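Local coordinates for protein phage terminase large subunit (Thermus phage P7426, PDB 7KS4) that probably acts as the ATP-driven motor that packages viral DNA into empty capsids and as the genome-cutting endonuclease, this chain being its N-terminal ATPase domain, at residues L9-D13 and K14-L18. Sequence-based numbering, arbitrary orientation.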
ATOM      1  N   LEU A   9       0.384  16.441   3.019  1.00 94.68           N
ATOM      2  CA  LEU A   9       0.513  15.158   3.698  1.00 96.43           C
ATOM      3  C   LEU A   9      -0.508  14.176   3.128  1.00 91.43           C
ATOM      4  O   LEU A   9      -0.288  12.966   3.164  1.00 97.24           O
ATOM      5  CB  LEU A   9       0.365  15.310   5.227  1.00101.36           C
ATOM      6  CG  LEU A   9      -0.795  16.039   5.923  1.00101.95           C
ATOM      7  CD1 LEU A   9      -1.119  17.384   5.311  1.00 98.66           C
ATOM      8  CD2 LEU A   9      -2.023  15.168   5.920  1.00100.91           C
ATOM      9  N   ARG A  10      -1.610  14.690   2.579  1.00 73.19           N
ATOM     10  CA  ARG A  10      -2.561  13.840   1.879  1.00 63.72           C
ATOM     11  C   ARG A  10      -2.673  14.269   0.421  1.00 55.07           C
ATOM     12  O   ARG A  10      -2.867  15.463   0.146  1.00 53.79           O
ATOM     13  CB  ARG A  10      -3.972  13.878   2.518  1.00 66.56           C
ATOM     14  CG  ARG A  10      -4.133  13.346   3.961  1.00 76.92           C
ATOM     15  CD  ARG A  10      -3.069  12.330   4.399  1.00 81.21           C
ATOM     16  NE  ARG A  10      -2.889  11.256   3.422  1.00 77.93           N
ATOM     17  CZ  ARG A  10      -1.870  10.403   3.415  1.00 82.02           C
ATOM     18  NH1 ARG A  10      -1.799   9.468   2.481  1.00 74.81           N
ATOM     19  NH2 ARG A  10      -0.920  10.480   4.335  1.00103.69           N
ATOM     20  N   PRO A  11      -2.587  13.346  -0.536  1.00 51.26           N
ATOM     21  CA  PRO A  11      -2.839  13.728  -1.930  1.00 48.20           C
ATOM     22  C   PRO A  11      -4.248  14.278  -2.094  1.00 51.14           C
ATOM     23  O   PRO A  11      -5.204  13.787  -1.490  1.00 53.91           O
ATOM     24  CB  PRO A  11      -2.635  12.422  -2.706  1.00 44.58           C
ATOM     25  CG  PRO A  11      -2.832  11.330  -1.684  1.00 47.59           C
ATOM     26  CD  PRO A  11      -2.317  11.903  -0.401  1.00 52.03           C
ATOM     27  N   SER A  12      -4.349  15.315  -2.920  1.00 48.87           N
ATOM     28  CA  SER A  12      -5.561  16.090  -3.149  1.00 50.22           C
ATOM     29  C   SER A  12      -6.265  15.648  -4.434  1.00 47.03           C
ATOM     30  O   SER A  12      -5.710  14.928  -5.265  1.00 40.28           O
ATOM     31  CB  SER A  12      -5.207  17.583  -3.241  1.00 52.16           C
ATOM     32  OG  SER A  12      -4.287  17.824  -4.307  1.00 49.28           O
ATOM     33  N   ASP A  13      -7.508  16.110  -4.595  1.00 49.74           N
ATOM     34  CA  ASP A  13      -8.204  15.917  -5.864  1.00 48.86           C
ATOM     35  C   ASP A  13      -7.385  16.468  -7.025  1.00 43.25           C
ATOM     36  O   ASP A  13      -7.335  15.863  -8.100  1.00 38.69           O
ATOM     37  CB  ASP A  13      -9.580  16.585  -5.821  1.00 53.98           C
ATOM     38  CG  ASP A  13     -10.544  15.880  -4.879  1.00 59.24           C
ATOM     39  OD1 ASP A  13     -10.357  14.670  -4.623  1.00 59.87           O
ATOM     40  OD2 ASP A  13     -11.491  16.537  -4.400  1.00 64.21           O
ATOM     41  N   LYS A  14      -6.739  17.617  -6.827  1.00 45.40           N
ATOM     42  CA  LYS A  14      -5.877  18.170  -7.868  1.00 44.83           C
ATOM     43  C   LYS A  14      -4.734  17.217  -8.191  1.00 39.85           C
ATOM     44  O   LYS A  14      -4.386  17.024  -9.362  1.00 36.25           O
ATOM     45  CB  LYS A  14      -5.328  19.528  -7.434  1.00 49.96           C
ATOM     46  CG  LYS A  14      -6.396  20.513  -6.985  1.00 54.80           C
ATOM     47  CD  LYS A  14      -6.486  21.730  -7.891  1.00 59.12           C
ATOM     48  CE  LYS A  14      -5.532  22.825  -7.447  1.00 60.95           C
ATOM     49  NZ  LYS A  14      -5.542  23.955  -8.409  1.00 63.75           N
ATOM     50  N   PHE A  15      -4.143  16.602  -7.170  1.00 37.94           N
ATOM     51  CA  PHE A  15      -3.074  15.649  -7.436  1.00 36.29           C
ATOM     52  C   PHE A  15      -3.610  14.402  -8.132  1.00 34.75           C
ATOM     53  O   PHE A  15      -2.974  13.889  -9.058  1.00 33.77           O
ATOM     54  CB  PHE A  15      -2.352  15.278  -6.143  1.00 37.96           C
ATOM     55  CG  PHE A  15      -1.043  14.578  -6.372  1.00 37.20           C
ATOM     56  CD1 PHE A  15       0.117  15.306  -6.584  1.00 37.54           C
ATOM     57  CD2 PHE A  15      -0.973  13.195  -6.388  1.00 35.36           C
ATOM     58  CE1 PHE A  15       1.326  14.665  -6.803  1.00 38.68           C
ATOM     59  CE2 PHE A  15       0.232  12.550  -6.606  1.00 35.09           C
ATOM     60  CZ  PHE A  15       1.381  13.285  -6.815  1.00 37.61           C
ATOM     61  N   PHE A  16      -4.759  13.886  -7.691  1.00 29.75           N
ATOM     62  CA  PHE A  16      -5.380  12.762  -8.393  1.00 31.21           C
ATOM     63  C   PHE A  16      -5.590  13.087  -9.865  1.00 33.01           C
ATOM     64  O   PHE A  16      -5.302  12.265 -10.747  1.00 33.24           O
ATOM     65  CB  PHE A  16      -6.727  12.409  -7.758  1.00 33.52           C
ATOM     66  CG  PHE A  16      -6.640  11.907  -6.346  1.00 32.87           C
ATOM     67  CD1 PHE A  16      -5.499  11.277  -5.871  1.00 30.24           C
ATOM     68  CD2 PHE A  16      -7.724  12.052  -5.491  1.00 35.45           C
ATOM     69  CE1 PHE A  16      -5.441  10.808  -4.563  1.00 30.25           C
ATOM     70  CE2 PHE A  16      -7.668  11.586  -4.190  1.00 34.52           C
ATOM     71  CZ  PHE A  16      -6.526  10.963  -3.728  1.00 31.88           C
ATOM     72  N   GLU A  17      -6.115  14.278 -10.145  1.00 32.17           N
ATOM     73  CA  GLU A  17      -6.368  14.684 -11.520  1.00 36.06           C
ATOM     74  C   GLU A  17      -5.083  14.695 -12.342  1.00 35.42           C
ATOM     75  O   GLU A  17      -5.084  14.296 -13.514  1.00 34.59           O
ATOM     76  CB  GLU A  17      -7.030  16.058 -11.521  1.00 40.76           C
ATOM     77  CG  GLU A  17      -7.535  16.521 -12.860  1.00 49.92           C
ATOM     78  CD  GLU A  17      -8.897  15.942 -13.216  1.00 56.71           C
ATOM     79  OE1 GLU A  17      -9.259  14.870 -12.678  1.00 57.10           O
ATOM     80  OE2 GLU A  17      -9.607  16.571 -14.031  1.00 62.42           O
ATOM     81  N   LEU A  18      -3.976  15.157 -11.755  1.00 39.53           N
ATOM     82  CA  LEU A  18      -2.687  15.048 -12.436  1.00 42.32           C
ATOM     83  C   LEU A  18      -2.357  13.594 -12.751  1.00 43.98           C
ATOM     84  O   LEU A  18      -1.831  13.285 -13.823  1.00 47.32           O
ATOM     85  CB  LEU A  18      -1.575  15.669 -11.583  1.00 40.08           C
ATOM     86  CG  LEU A  18      -1.512  17.195 -11.489  1.00 40.17           C
ATOM     87  CD1 LEU A  18      -0.426  17.633 -10.496  1.00 39.26           C
ATOM     88  CD2 LEU A  18      -1.252  17.803 -12.858  1.00 41.94           C
TER
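Phe-16 crosses the pyrrolidine of Pro-11 at a slant, its CE1 3.7 Å from Pro-11 CB and slightly farther from CG. The same CB also meets the neighbouring ring, at 4.1 Å from Phe-15 CD2, which puts the proline beside both aromatics. Phe-15 CG lies anti to its own backbone N (chi1 -166°), unlike that of Phe-16, and the two rings leave the helix in different directions. Ser-12 O sits over one face of the Phe-16 ring, 3.3 Å above its plane and displaced toward the rim. That oxygen also accepts from Phe-16 N at 2.8 Å, nearly straight at hydrogen (170°), in the first i to i+4 bond of helix 13-19. Ser-12 is the N-cap of this helix: its OG, set between its backbone N and carbonyl carbon, accepts from Phe-15 N at 3.1 Å, supplying an acceptor for an amide of the first helical turn. One residue on, Glu-17 N donates to Asp-13 O at 2.9 Å, continuing the helical hydrogen-bond pattern. Asp-13 OD1 stands 3.8 Å from Phe-16 CD2, its carboxylate plane turned 48° from the ring; near the amino end of a helix, its negative charge would probably be stabilised by the dipole. Packing beyond the cap joins this N-terminal element to the P-loop ATPase fold: Phe-15 meets Phe-58 of helix 48-62 edge-to-face, while Phe-16 packs edge-to-face with Tyr-21 of the ADP pocket. The Phe-16 side chain itself remains about 9 Å from the bound nucleotide.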